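Local coordinates for protein phosphodiesterase (Salpingoeca rosetta, PDB 7D7P) that belongs to the cyclic nucleotide phosphodiesterase family of the HD clan, an all-helical fold, with zinc and magnesium ions bound in this model, at residues 277-282 against 306-311; 157-162 against 169-174; 182-187 against 208-213. One frame throughout, in Å; residues are numbered along the deposited sequence.

Interaction 1: 277-282 against 306-311; sequences RLQKEF and ESLAKG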
ATOM      1  N   ARG A 277      10.506 -19.227  -8.404  1.00 11.23           N
ATOM      2  CA  ARG A 277      10.037 -20.592  -8.617  1.00 21.49           C
ATOM      3  C   ARG A 277       8.521 -20.641  -8.754  1.00 15.51           C
ATOM      4  O   ARG A 277       7.992 -21.415  -9.558  1.00 15.99           O
ATOM      5  CB  ARG A 277      10.509 -21.487  -7.471  1.00 18.09           C
ATOM      6  CG  ARG A 277      11.999 -21.767  -7.517  1.00 19.83           C
ATOM      7  CD  ARG A 277      12.512 -22.400  -6.237  1.00 21.92           C
ATOM      8  NE  ARG A 277      13.872 -22.903  -6.410  1.00 21.78           N
ATOM      9  CZ  ARG A 277      14.168 -24.165  -6.704  1.00 26.00           C
ATOM     10  NH1 ARG A 277      13.195 -25.053  -6.856  1.00 16.69           N
ATOM     11  NH2 ARG A 277      15.433 -24.539  -6.846  1.00 26.26           N
ATOM     12  N   LEU A 278       7.803 -19.820  -7.980  1.00 11.91           N
ATOM     13  CA  LEU A 278       6.351 -19.765  -8.116  1.00 15.52           C
ATOM     14  C   LEU A 278       5.946 -19.181  -9.464  1.00 19.42           C
ATOM     15  O   LEU A 278       4.984 -19.647 -10.086  1.00 14.81           O
ATOM     16  CB  LEU A 278       5.746 -18.946  -6.974  1.00 20.03           C
ATOM     17  CG  LEU A 278       4.216 -18.920  -6.914  1.00 20.34           C
ATOM     18  CD1 LEU A 278       3.668 -20.302  -6.574  1.00 13.53           C
ATOM     19  CD2 LEU A 278       3.716 -17.874  -5.919  1.00 19.87           C
ATOM     20  N   GLN A 279       6.666 -18.155  -9.926  1.00 18.49           N
ATOM     21  CA  GLN A 279       6.390 -17.582 -11.239  1.00 18.77           C
ATOM     22  C   GLN A 279       6.542 -18.627 -12.338  1.00 15.03           C
ATOM     23  O   GLN A 279       5.769 -18.640 -13.303  1.00 21.80           O
ATOM     24  CB  GLN A 279       7.318 -16.392 -11.495  1.00 17.78           C
ATOM     25  CG  GLN A 279       7.006 -15.609 -12.766  1.00 21.77           C
ATOM     26  CD  GLN A 279       8.080 -14.587 -13.103  1.00 25.03           C
ATOM     27  OE1 GLN A 279       9.272 -14.884 -13.051  1.00 26.60           O
ATOM     28  NE2 GLN A 279       7.659 -13.375 -13.441  1.00 19.10           N
ATOM     29  N   LYS A 280       7.528 -19.519 -12.203  1.00 18.89           N
ATOM     30  CA  LYS A 280       7.710 -20.577 -13.192  1.00 18.73           C
ATOM     31  C   LYS A 280       6.503 -21.505 -13.237  1.00 21.72           C
ATOM     32  O   LYS A 280       6.091 -21.948 -14.317  1.00 20.17           O
ATOM     33  CB  LYS A 280       8.985 -21.365 -12.890  1.00 25.25           C
ATOM     34  CG  LYS A 280       9.429 -22.274 -14.024  1.00 33.54           C
ATOM     35  CD  LYS A 280      10.669 -23.064 -13.645  1.00 52.18           C
ATOM     36  CE  LYS A 280      11.745 -22.952 -14.714  1.00 57.95           C
ATOM     37  NZ  LYS A 280      12.825 -23.958 -14.514  1.00 49.08           N
ATOM     38  N   GLU A 281       5.922 -21.815 -12.074  1.00 17.26           N
ATOM     39  CA  GLU A 281       4.696 -22.604 -12.053  1.00 18.18           C
ATOM     40  C   GLU A 281       3.544 -21.846 -12.704  1.00 18.59           C
ATOM     41  O   GLU A 281       2.763 -22.428 -13.467  1.00 16.78           O
ATOM     42  CB  GLU A 281       4.341 -22.989 -10.619  1.00 19.96           C
ATOM     43  CG  GLU A 281       5.343 -23.919  -9.967  1.00 18.20           C
ATOM     44  CD  GLU A 281       4.841 -24.499  -8.661  1.00 21.50           C
ATOM     45  OE1 GLU A 281       3.689 -24.202  -8.275  1.00 18.98           O
ATOM     46  OE2 GLU A 281       5.602 -25.256  -8.023  1.00 19.43           O
ATOM     47  N   PHE A 282       3.426 -20.549 -12.414  1.00 16.37           N
ATOM     48  CA  PHE A 282       2.385 -19.742 -13.043  1.00 17.99           C
ATOM     49  C   PHE A 282       2.522 -19.759 -14.562  1.00 19.27           C
ATOM     50  O   PHE A 282       1.526 -19.906 -15.279  1.00 18.65           O
ATOM     51  CB  PHE A 282       2.437 -18.305 -12.521  1.00 24.43           C
ATOM     52  CG  PHE A 282       1.962 -18.147 -11.099  1.00 22.20           C
ATOM     53  CD1 PHE A 282       1.425 -19.217 -10.402  1.00 22.66           C
ATOM     54  CD2 PHE A 282       2.047 -16.919 -10.463  1.00 24.16           C
ATOM     55  CE1 PHE A 282       0.991 -19.068  -9.099  1.00 27.18           C
ATOM     56  CE2 PHE A 282       1.610 -16.763  -9.160  1.00 27.65           C
ATOM     57  CZ  PHE A 282       1.082 -17.840  -8.477  1.00 25.04           C
ATOM     58  N   GLU A 306      10.931  -8.025 -14.107  1.00 32.00           N
ATOM     59  CA  GLU A 306      10.063  -6.882 -13.844  1.00 25.46           C
ATOM     60  C   GLU A 306       8.666  -7.332 -13.437  1.00 24.26           C
ATOM     61  O   GLU A 306       8.055  -6.744 -12.537  1.00 29.79           O
ATOM     62  CB  GLU A 306       9.997  -5.973 -15.072  1.00 35.18           C
ATOM     63  CG  GLU A 306       9.137  -4.735 -14.869  1.00 31.19           C
ATOM     64  CD  GLU A 306       9.020  -3.891 -16.123  1.00 46.26           C
ATOM     65  OE1 GLU A 306       9.407  -4.376 -17.208  1.00 35.05           O
ATOM     66  OE2 GLU A 306       8.543  -2.742 -16.024  1.00 45.32           O
ATOM     67  N   SER A 307       8.142  -8.370 -14.092  1.00 24.12           N
ATOM     68  CA  SER A 307       6.847  -8.912 -13.698  1.00 24.06           C
ATOM     69  C   SER A 307       6.906  -9.511 -12.300  1.00 26.96           C
ATOM     70  O   SER A 307       5.943  -9.403 -11.532  1.00 25.67           O
ATOM     71  CB  SER A 307       6.386  -9.960 -14.710  1.00 25.01           C
ATOM     72  OG  SER A 307       6.143  -9.373 -15.977  1.00 41.28           O
ATOM     73  N   LEU A 308       8.028 -10.144 -11.956  1.00 25.69           N
ATOM     74  CA  LEU A 308       8.179 -10.722 -10.625  1.00 25.59           C
ATOM     75  C   LEU A 308       8.100  -9.646  -9.550  1.00 24.19           C
ATOM     76  O   LEU A 308       7.360  -9.785  -8.568  1.00 26.44           O
ATOM     77  CB  LEU A 308       9.503 -11.482 -10.535  1.00 19.61           C
ATOM     78  CG  LEU A 308       9.757 -12.249  -9.238  1.00 26.86           C
ATOM     79  CD1 LEU A 308       8.726 -13.356  -9.064  1.00 26.70           C
ATOM     80  CD2 LEU A 308      11.168 -12.815  -9.225  1.00 30.24           C
ATOM     81  N   ALA A 309       8.853  -8.556  -9.725  1.00 18.42           N
ATOM     82  CA  ALA A 309       8.858  -7.485  -8.734  1.00 19.71           C
ATOM     83  C   ALA A 309       7.488  -6.833  -8.611  1.00 27.53           C
ATOM     84  O   ALA A 309       7.018  -6.564  -7.499  1.00 28.00           O
ATOM     85  CB  ALA A 309       9.918  -6.444  -9.094  1.00 18.93           C
ATOM     86  N   LYS A 310       6.830  -6.574  -9.743  1.00 22.32           N
ATOM     87  CA  LYS A 310       5.511  -5.950  -9.705  1.00 19.91           C
ATOM     88  C   LYS A 310       4.494  -6.846  -9.005  1.00 31.01           C
ATOM     89  O   LYS A 310       3.640  -6.360  -8.254  1.00 26.02           O
ATOM     90  CB  LYS A 310       5.049  -5.615 -11.124  1.00 28.98           C
ATOM     91  N   GLY A 311       4.572  -8.158  -9.237  1.00 23.39           N
ATOM     92  CA  GLY A 311       3.655  -9.069  -8.573  1.00 17.90           C
ATOM     93  C   GLY A 311       3.906  -9.166  -7.078  1.00 30.41           C
ATOM     94  O   GLY A 311       2.964  -9.284  -6.288  1.00 29.14           O
TER
HETATM   95  O   HOH W   1       4.977 -12.564 -11.936  1.00 35.87           O
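Gln279 and Leu308 carry this contact, with Ser307 at its margin, and together they join helix 268-291 to helix 305-330 of the all-helical phosphodiesterase domain. The nearest pair of CA atoms, those of Gln279 and Leu308, is 7.1 Å apart, so the glutamine has to bridge the gap. It does so with a stretched chain: CG lies anti to the backbone N (chi1 -173°) and the next bond is extended too, which carries the amide straight across to the start of helix 305-330. There Gln279 NE2 stops 3.6 Å from Leu308 N and 3.9 Å from Ser307 CB, a van der Waals approach and not a bond. Nearer the root of the glutamine, Leu308 CD1 lies 4.1 Å from Gln279 CB. Leu308 also packs on Ser275 and Ala276, one turn back along helix 268-291, and on Trp348 of helix 336-359.

The amide nitrogen has its polar partners beside these contacts. It bonds to the carbonyl O of Asp304, the same residue whose OD1 receives the N-H of Ser307. A water 3.2 Å from Gln279 NE2 accepts from it and passes a weak bond to Ser307 O, 3.3 Å away. NE2 thus ties helix 268-291 to Asp304 O, just before helix 305-330, and more loosely, through the water, to Ser307 O in its first turn, while Gln279 CB and Leu308 CD1 supply the apolar part of a sparse join.

Interaction 2: 157-162 against 169-174; sequences FHINSR and YNDQSV. With PEG (di(hydroxyethyl)ether), chain C.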
ATOM      1  N   PHE A 157      -7.580 -23.856 -12.141  1.00 16.66           N
ATOM      2  CA  PHE A 157      -7.329 -24.748 -13.268  1.00 18.80           C
ATOM      3  C   PHE A 157      -8.191 -26.001 -13.176  1.00 18.83           C
ATOM      4  O   PHE A 157      -8.785 -26.434 -14.170  1.00 16.88           O
ATOM      5  CB  PHE A 157      -5.848 -25.130 -13.334  1.00 14.18           C
ATOM      6  CG  PHE A 157      -5.556 -26.196 -14.351  1.00 20.05           C
ATOM      7  CD1 PHE A 157      -5.316 -25.860 -15.674  1.00 24.44           C
ATOM      8  CD2 PHE A 157      -5.548 -27.534 -13.994  1.00 16.80           C
ATOM      9  CE1 PHE A 157      -5.062 -26.838 -16.614  1.00 27.90           C
ATOM     10  CE2 PHE A 157      -5.298 -28.515 -14.929  1.00 25.10           C
ATOM     11  CZ  PHE A 157      -5.054 -28.169 -16.240  1.00 25.72           C
ATOM     12  N   HIS A 158      -8.258 -26.608 -11.988  1.00 18.68           N
ATOM     13  CA  HIS A 158      -9.048 -27.824 -11.827  1.00 14.94           C
ATOM     14  C   HIS A 158     -10.523 -27.561 -12.095  1.00 13.15           C
ATOM     15  O   HIS A 158     -11.183 -28.342 -12.790  1.00 18.36           O
ATOM     16  CB  HIS A 158      -8.847 -28.400 -10.426  1.00 17.73           C
ATOM     17  CG  HIS A 158      -7.542 -29.109 -10.255  1.00 22.71           C
ATOM     18  ND1 HIS A 158      -7.348 -30.414 -10.656  1.00 20.93           N
ATOM     19  CD2 HIS A 158      -6.360 -28.692  -9.746  1.00 18.36           C
ATOM     20  CE1 HIS A 158      -6.106 -30.772 -10.392  1.00 24.41           C
ATOM     21  NE2 HIS A 158      -5.485 -29.745  -9.839  1.00 26.28           N
ATOM     22  N   ILE A 159     -11.054 -26.461 -11.560  1.00 16.81           N
ATOM     23  CA  ILE A 159     -12.466 -26.143 -11.758  1.00 19.59           C
ATOM     24  C   ILE A 159     -12.748 -25.827 -13.223  1.00 19.37           C
ATOM     25  O   ILE A 159     -13.728 -26.317 -13.797  1.00 21.09           O
ATOM     26  CB  ILE A 159     -12.879 -24.985 -10.831  1.00 22.91           C
ATOM     27  CG1 ILE A 159     -12.698 -25.392  -9.365  1.00 21.88           C
ATOM     28  CG2 ILE A 159     -14.319 -24.570 -11.096  1.00 17.00           C
ATOM     29  CD1 ILE A 159     -12.941 -24.266  -8.382  1.00 21.11           C
ATOM     30  N   ASN A 160     -11.892 -25.016 -13.855  1.00 21.20           N
ATOM     31  CA  ASN A 160     -12.128 -24.630 -15.245  1.00 18.73           C
ATOM     32  C   ASN A 160     -11.957 -25.812 -16.192  1.00 22.32           C
ATOM     33  O   ASN A 160     -12.698 -25.937 -17.174  1.00 28.48           O
ATOM     34  CB  ASN A 160     -11.192 -23.487 -15.645  1.00 21.14           C
ATOM     35  CG  ASN A 160     -11.563 -22.169 -14.992  1.00 27.15           C
ATOM     36  OD1 ASN A 160     -12.655 -22.019 -14.446  1.00 30.00           O
ATOM     37  ND2 ASN A 160     -10.652 -21.203 -15.047  1.00 23.53           N
ATOM     38  N   SER A 161     -10.988 -26.688 -15.921  1.00 24.52           N
ATOM     39  CA  SER A 161     -10.771 -27.855 -16.768  1.00 24.42           C
ATOM     40  C   SER A 161     -11.689 -29.018 -16.422  1.00 27.11           C
ATOM     41  O   SER A 161     -11.653 -30.039 -17.118  1.00 23.08           O
ATOM     42  CB  SER A 161      -9.315 -28.322 -16.674  1.00 23.02           C
ATOM     43  OG  SER A 161      -9.058 -28.958 -15.432  1.00 21.50           O
ATOM     44  N   ARG A 162     -12.505 -28.888 -15.375  1.00 24.32           N
ATOM     45  CA  ARG A 162     -13.367 -29.969 -14.902  1.00 23.62           C
ATOM     46  C   ARG A 162     -12.558 -31.247 -14.694  1.00 24.80           C
ATOM     47  O   ARG A 162     -12.925 -32.334 -15.146  1.00 18.26           O
ATOM     48  CB  ARG A 162     -14.540 -30.197 -15.858  1.00 27.71           C
ATOM     49  CG  ARG A 162     -15.721 -29.277 -15.593  1.00 36.14           C
ATOM     50  CD  ARG A 162     -16.105 -28.474 -16.825  1.00 37.87           C
ATOM     51  NE  ARG A 162     -16.877 -29.270 -17.775  1.00 49.61           N
ATOM     52  CZ  ARG A 162     -17.553 -28.761 -18.800  1.00 53.41           C
ATOM     53  NH1 ARG A 162     -17.555 -27.452 -19.013  1.00 44.28           N
ATOM     54  NH2 ARG A 162     -18.230 -29.561 -19.612  1.00 52.97           N
ATOM     55  N   TYR A 169     -14.474 -33.438  -5.710  1.00 13.15           N
ATOM     56  CA  TYR A 169     -14.691 -32.536  -4.588  1.00 16.45           C
ATOM     57  C   TYR A 169     -15.710 -31.445  -4.877  1.00 15.78           C
ATOM     58  O   TYR A 169     -15.876 -30.536  -4.056  1.00 15.12           O
ATOM     59  CB  TYR A 169     -13.357 -31.935  -4.147  1.00 16.10           C
ATOM     60  CG  TYR A 169     -12.494 -32.968  -3.465  1.00 15.06           C
ATOM     61  CD1 TYR A 169     -12.928 -33.589  -2.304  1.00 13.41           C
ATOM     62  CD2 TYR A 169     -11.268 -33.347  -3.996  1.00 13.75           C
ATOM     63  CE1 TYR A 169     -12.158 -34.549  -1.674  1.00 17.18           C
ATOM     64  CE2 TYR A 169     -10.488 -34.308  -3.371  1.00 12.77           C
ATOM     65  CZ  TYR A 169     -10.938 -34.903  -2.208  1.00 11.54           C
ATOM     66  OH  TYR A 169     -10.172 -35.860  -1.581  1.00 12.70           O
ATOM     67  N   ASN A 170     -16.400 -31.519  -6.017  1.00 12.32           N
ATOM     68  CA  ASN A 170     -17.512 -30.621  -6.327  1.00 12.75           C
ATOM     69  C   ASN A 170     -17.091 -29.154  -6.257  1.00 17.99           C
ATOM     70  O   ASN A 170     -17.845 -28.297  -5.792  1.00 13.47           O
ATOM     71  CB  ASN A 170     -18.703 -30.897  -5.405  1.00 12.22           C
ATOM     72  CG  ASN A 170     -19.222 -32.317  -5.540  1.00 15.47           C
ATOM     73  OD1 ASN A 170     -19.773 -32.687  -6.575  1.00 16.09           O
ATOM     74  ND2 ASN A 170     -19.045 -33.122  -4.492  1.00 14.00           N
ATOM     75  N   ASP A 171     -15.866 -28.874  -6.711  1.00 17.91           N
ATOM     76  CA  ASP A 171     -15.280 -27.539  -6.842  1.00 21.81           C
ATOM     77  C   ASP A 171     -14.942 -26.884  -5.507  1.00 15.08           C
ATOM     78  O   ASP A 171     -14.556 -25.711  -5.487  1.00 19.69           O
ATOM     79  CB  ASP A 171     -16.184 -26.589  -7.644  1.00 20.34           C
ATOM     80  CG  ASP A 171     -16.357 -27.022  -9.090  1.00 24.19           C
ATOM     81  OD1 ASP A 171     -15.577 -27.874  -9.560  1.00 23.91           O
ATOM     82  OD2 ASP A 171     -17.281 -26.507  -9.757  1.00 19.18           O
ATOM     83  N   GLN A 172     -15.063 -27.597  -4.393  1.00 14.12           N
ATOM     84  CA  GLN A 172     -14.840 -27.028  -3.067  1.00 19.18           C
ATOM     85  C   GLN A 172     -13.427 -27.367  -2.604  1.00 17.09           C
ATOM     86  O   GLN A 172     -13.108 -28.543  -2.401  1.00 17.35           O
ATOM     87  CB  GLN A 172     -15.876 -27.560  -2.079  1.00 21.25           C
ATOM     88  CG  GLN A 172     -17.305 -27.525  -2.599  1.00 24.49           C
ATOM     89  CD  GLN A 172     -17.794 -26.116  -2.862  1.00 32.58           C
ATOM     90  OE1 GLN A 172     -17.688 -25.241  -2.003  1.00 43.92           O
ATOM     91  NE2 GLN A 172     -18.329 -25.885  -4.058  1.00 37.16           N
ATOM     92  N   SER A 173     -12.598 -26.336  -2.426  1.00 16.81           N
ATOM     93  CA  SER A 173     -11.210 -26.457  -1.967  1.00 16.36           C
ATOM     94  C   SER A 173     -10.560 -27.726  -2.517  1.00 15.48           C
ATOM     95  O   SER A 173     -10.122 -28.605  -1.779  1.00 17.99           O
ATOM     96  CB  SER A 173     -11.127 -26.426  -0.438  1.00 23.10           C
ATOM     97  OG  SER A 173     -11.505 -25.163   0.089  1.00 16.86           O
ATOM     98  N   VAL A 174     -10.522 -27.803  -3.850  1.00 13.80           N
ATOM     99  CA  VAL A 174     -10.212 -29.061  -4.534  1.00 16.90           C
ATOM    100  C   VAL A 174      -8.854 -29.598  -4.095  1.00 16.56           C
ATOM    101  O   VAL A 174      -8.730 -30.745  -3.655  1.00 12.65           O
ATOM    102  CB  VAL A 174     -10.271 -28.870  -6.060  1.00 19.66           C
ATOM    103  CG1 VAL A 174      -9.810 -30.125  -6.774  1.00 14.74           C
ATOM    104  CG2 VAL A 174     -11.686 -28.490  -6.498  1.00 15.36           C
TER
HETATM  105  C2  PEG C 802     -13.349 -23.135  -2.521  1.00 30.07           C
HETATM  106  O2  PEG C 802     -12.187 -22.584  -3.076  1.00 33.93           O
HETATM  107  C3  PEG C 802     -12.049 -22.819  -4.449  1.00 44.00           C
HETATM  108  C4  PEG C 802     -11.195 -24.068  -4.663  1.00 30.25           C
HETATM  109  O4  PEG C 802     -11.969 -25.132  -5.148  1.00 26.52           O
HETATM  110  O   HOH W   2     -15.740 -28.078 -12.611  1.00 23.11           O
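A tight type I' beta turn, Tyr169 to Gln172, follows helix 164-169 and packs its Asp171 against Ile159 on helix 155-161. The turn is closed by Gln172 N bonding to Tyr169 O at 3.1 Å, and Gln172 folds back so that NE2 reaches Asn170 O, with that oxygen close to the amide plane. Asn170 and Asp171 both have positive phi.

Ile159 does most of the touching. Its side chain and that of Asp171 cross obliquely, and both branches of the isoleucine take part: Ile159 CG2 lies 3.8 Å from Asp171 CG, while Ile159 CG1 sits beside the aspartate's OD1. The longer branch, with CG1 anti to the carbonyl carbon (chi1 -62°) and CD1 extended beyond it, runs on toward the turn's backbone until Ile159 CD1 is 3.6 Å from Asp171 O. Ile159 CG1 also meets Val174 CG2 at 4.3 Å. The other valine methyl, Val174 CG1, approaches His158 CB and lies obliquely to the imidazole, whose ND1 bonds to Ser163 OG.

A water bridges the two segments, donating to Ile159 O (2.9 Å) and to Asp171 OD1 (3.1 Å) and so tying the last turn of the helix to the carboxylate. Within 169-174, a di(hydroxyethyl)ether, probably from the crystallisation liquor, links two backbone groups: its O4 gives a hydrogen bond to Asp171 O (2.7 Å) and receives a weak one from Val174 N.

Helix 155-161 ends in a Schellman motif at Arg162, helix 164-169 fills the short connection, and Leu165 packs on both His158 and Val174. Beyond the turn the chain enters helix 174-187, while Phe157 faces helix 268-291.

Interaction 3: 182-187 against 208-213; sequences LAFEIL and AVIINC
Phe184 reaches from helix 174-187 to Ile210 and Ile211 on helix 200-215. CB points toward the opposite helix, and CG stands anti to the carbonyl carbon (chi1 -71°), a torsion that sends the ring outward across the gap. From CB through CG to CD1, CD2 and CE1, no atom of the phenylalanine comes within 4.2 Å of either isoleucine. Contact starts at the far end of the ring: Phe184 CE2 lies 3.8 Å from Ile210 CG2 and 3.9 Å from Ile211 CG1, so this one carbon is shared by two successive residues of the helix. The tip, Phe184 CZ, lies mainly against Ile210, at 3.8 Å from Ile210 CG2 and 3.9 Å from Ile210 CB, with the end methyl CD1 slightly farther off.

The two isoleucines use different parts of themselves. Ile210 comes from the direction opposite to the phenylalanine and offers the short branch, its CG2 lying anti to the backbone N. Ile211 has its CB turned to the flank and crosses the aromatic side chain at about a right angle, touching it through the methylene of its long branch. Both carbons reach the ring obliquely.

Arg207, one turn back along helix 200-215, makes a cation-pi contact with the same ring. On the other flanks, Ala183 packs on Ser145 of helix 133-145, and Val209 meets that helix and helix 245-260. Across the two segments the join is purely apolar: it probably rests on dispersion and exclusion of water, and Arg207 would add an electrostatic attraction to the ring.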
ATOM      1  N   LEU A 182      -4.784 -37.366   1.348  1.00 14.66           N
ATOM      2  CA  LEU A 182      -3.539 -38.122   1.266  1.00 16.34           C
ATOM      3  C   LEU A 182      -2.761 -38.076   2.574  1.00 17.90           C
ATOM      4  O   LEU A 182      -2.009 -39.010   2.878  1.00 13.28           O
ATOM      5  CB  LEU A 182      -2.672 -37.600   0.119  1.00 13.39           C
ATOM      6  CG  LEU A 182      -3.213 -37.816  -1.293  1.00 20.24           C
ATOM      7  CD1 LEU A 182      -2.221 -37.309  -2.316  1.00 18.72           C
ATOM      8  CD2 LEU A 182      -3.522 -39.285  -1.530  1.00 23.06           C
ATOM      9  N   ALA A 183      -2.921 -37.004   3.353  1.00 13.72           N
ATOM     10  CA  ALA A 183      -2.256 -36.931   4.650  1.00 14.31           C
ATOM     11  C   ALA A 183      -2.654 -38.102   5.536  1.00 17.59           C
ATOM     12  O   ALA A 183      -1.810 -38.683   6.230  1.00 19.10           O
ATOM     13  CB  ALA A 183      -2.586 -35.605   5.336  1.00 17.66           C
ATOM     14  N   PHE A 184      -3.932 -38.472   5.517  1.00 10.41           N
ATOM     15  CA  PHE A 184      -4.407 -39.568   6.349  1.00 22.21           C
ATOM     16  C   PHE A 184      -4.209 -40.923   5.686  1.00 21.07           C
ATOM     17  O   PHE A 184      -4.006 -41.921   6.386  1.00 21.06           O
ATOM     18  CB  PHE A 184      -5.880 -39.346   6.709  1.00 19.11           C
ATOM     19  CG  PHE A 184      -6.091 -38.220   7.688  1.00 19.06           C
ATOM     20  CD1 PHE A 184      -5.931 -38.430   9.048  1.00 20.70           C
ATOM     21  CD2 PHE A 184      -6.421 -36.949   7.246  1.00 17.72           C
ATOM     22  CE1 PHE A 184      -6.108 -37.398   9.951  1.00 17.30           C
ATOM     23  CE2 PHE A 184      -6.602 -35.910   8.143  1.00 18.56           C
ATOM     24  CZ  PHE A 184      -6.445 -36.136   9.499  1.00 18.34           C
ATOM     25  N   GLU A 185      -4.237 -40.975   4.353  1.00 11.55           N
ATOM     26  CA  GLU A 185      -3.915 -42.217   3.656  1.00 13.94           C
ATOM     27  C   GLU A 185      -2.476 -42.631   3.925  1.00 21.75           C
ATOM     28  O   GLU A 185      -2.182 -43.822   4.090  1.00 20.88           O
ATOM     29  CB  GLU A 185      -4.159 -42.051   2.155  1.00 18.24           C
ATOM     30  CG  GLU A 185      -4.498 -43.344   1.434  1.00 38.47           C
ATOM     31  CD  GLU A 185      -5.913 -43.817   1.713  1.00 29.87           C
ATOM     32  OE1 GLU A 185      -6.814 -42.962   1.862  1.00 32.10           O
ATOM     33  OE2 GLU A 185      -6.125 -45.044   1.778  1.00 40.06           O
ATOM     34  N   ILE A 186      -1.563 -41.659   3.980  1.00 14.32           N
ATOM     35  CA  ILE A 186      -0.175 -41.956   4.314  1.00 23.08           C
ATOM     36  C   ILE A 186      -0.045 -42.297   5.791  1.00 28.53           C
ATOM     37  O   ILE A 186       0.644 -43.254   6.167  1.00 30.31           O
ATOM     38  CB  ILE A 186       0.726 -40.766   3.932  1.00 20.98           C
ATOM     39  CG1 ILE A 186       0.843 -40.642   2.412  1.00 18.01           C
ATOM     40  CG2 ILE A 186       2.103 -40.899   4.578  1.00 23.66           C
ATOM     41  CD1 ILE A 186       1.439 -39.327   1.967  1.00 19.67           C
ATOM     42  N   LEU A 187      -0.723 -41.532   6.649  1.00 29.78           N
ATOM     43  CA  LEU A 187      -0.544 -41.658   8.091  1.00 24.27           C
ATOM     44  C   LEU A 187      -1.128 -42.964   8.618  1.00 29.85           C
ATOM     45  O   LEU A 187      -0.481 -43.676   9.393  1.00 42.77           O
ATOM     46  CB  LEU A 187      -1.184 -40.460   8.793  1.00 20.34           C
ATOM     47  CG  LEU A 187      -0.906 -40.299  10.283  1.00 27.72           C
ATOM     48  CD1 LEU A 187       0.574 -40.065  10.506  1.00 24.63           C
ATOM     49  CD2 LEU A 187      -1.733 -39.159  10.860  1.00 30.21           C
ATOM     50  N   ALA A 208      -9.388 -33.463  13.516  1.00 13.61           N
ATOM     51  CA  ALA A 208     -10.109 -32.213  13.300  1.00 23.29           C
ATOM     52  C   ALA A 208      -9.151 -31.047  13.082  1.00 21.71           C
ATOM     53  O   ALA A 208      -9.412 -30.169  12.252  1.00 18.12           O
ATOM     54  CB  ALA A 208     -11.036 -31.932  14.481  1.00 13.47           C
ATOM     55  N   VAL A 209      -8.038 -31.025  13.818  1.00 12.83           N
ATOM     56  CA  VAL A 209      -7.076 -29.937  13.679  1.00 21.83           C
ATOM     57  C   VAL A 209      -6.395 -29.992  12.316  1.00 17.00           C
ATOM     58  O   VAL A 209      -6.226 -28.963  11.652  1.00 16.19           O
ATOM     59  CB  VAL A 209      -6.052 -29.982  14.830  1.00 19.13           C
ATOM     60  CG1 VAL A 209      -4.864 -29.086  14.523  1.00 19.79           C
ATOM     61  CG2 VAL A 209      -6.707 -29.564  16.140  1.00 20.38           C
ATOM     62  N   ILE A 210      -5.998 -31.189  11.876  1.00 13.86           N
ATOM     63  CA  ILE A 210      -5.313 -31.328  10.594  1.00 18.48           C
ATOM     64  C   ILE A 210      -6.237 -30.937   9.447  1.00 15.88           C
ATOM     65  O   ILE A 210      -5.839 -30.208   8.531  1.00 18.71           O
ATOM     66  CB  ILE A 210      -4.779 -32.762  10.424  1.00 12.92           C
ATOM     67  CG1 ILE A 210      -3.609 -33.015  11.379  1.00 15.27           C
ATOM     68  CG2 ILE A 210      -4.363 -33.010   8.978  1.00 11.86           C
ATOM     69  CD1 ILE A 210      -3.184 -34.469  11.454  1.00 20.48           C
ATOM     70  N   ILE A 211      -7.484 -31.416   9.479  1.00 16.02           N
ATOM     71  CA  ILE A 211      -8.429 -31.111   8.407  1.00 14.89           C
ATOM     72  C   ILE A 211      -8.674 -29.609   8.324  1.00 24.30           C
ATOM     73  O   ILE A 211      -8.556 -29.000   7.252  1.00 18.63           O
ATOM     74  CB  ILE A 211      -9.745 -31.885   8.610  1.00 17.64           C
ATOM     75  CG1 ILE A 211      -9.540 -33.380   8.346  1.00 14.68           C
ATOM     76  CG2 ILE A 211     -10.841 -31.323   7.703  1.00 11.40           C
ATOM     77  CD1 ILE A 211     -10.710 -34.247   8.792  1.00 10.41           C
ATOM     78  N   ASN A 212      -9.009 -28.987   9.459  1.00 13.92           N
ATOM     79  CA  ASN A 212      -9.355 -27.570   9.451  1.00 18.45           C
ATOM     80  C   ASN A 212      -8.169 -26.707   9.042  1.00 18.61           C
ATOM     81  O   ASN A 212      -8.334 -25.725   8.310  1.00 15.96           O
ATOM     82  CB  ASN A 212      -9.874 -27.143  10.826  1.00 16.71           C
ATOM     83  CG  ASN A 212     -10.346 -25.699  10.848  1.00 24.05           C
ATOM     84  OD1 ASN A 212      -9.613 -24.797  11.257  1.00 22.88           O
ATOM     85  ND2 ASN A 212     -11.578 -25.473  10.404  1.00 23.24           N
ATOM     86  N   CYS A 213      -6.964 -27.055   9.494  1.00 13.45           N
ATOM     87  CA  CYS A 213      -5.810 -26.216   9.192  1.00 17.66           C
ATOM     88  C   CYS A 213      -5.392 -26.347   7.733  1.00 15.81           C
ATOM     89  O   CYS A 213      -5.057 -25.343   7.093  1.00 14.54           O
ATOM     90  CB  CYS A 213      -4.652 -26.550  10.134  1.00 16.73           C
ATOM     91  SG  CYS A 213      -4.901 -25.918  11.821  1.00 20.69           S
TER

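How the interactions relate
Interaction 3 is the buried one, lying between two helices of the bundle and made of hydrocarbon alone. Interactions 1 and 2 are partly buried and sit farther from the chain centre; in each, hydrocarbon lies beside polar groups and a water bridges the segments, weakly at one end in interaction 1. Interactions 1 and 3 lie on opposite sides of the chain's centre, their centres about 30 Å apart. Helix 174-187 links two of the contacts: it begins at Val174 in interaction 2 and carries Phe184 in interaction 3. Helix 268-291, which holds 277-282 of interaction 1, also receives Phe157 from interaction 2. The three contacts do not touch; the nearest atoms, between interactions 2 and 3, are about 6 Å apart.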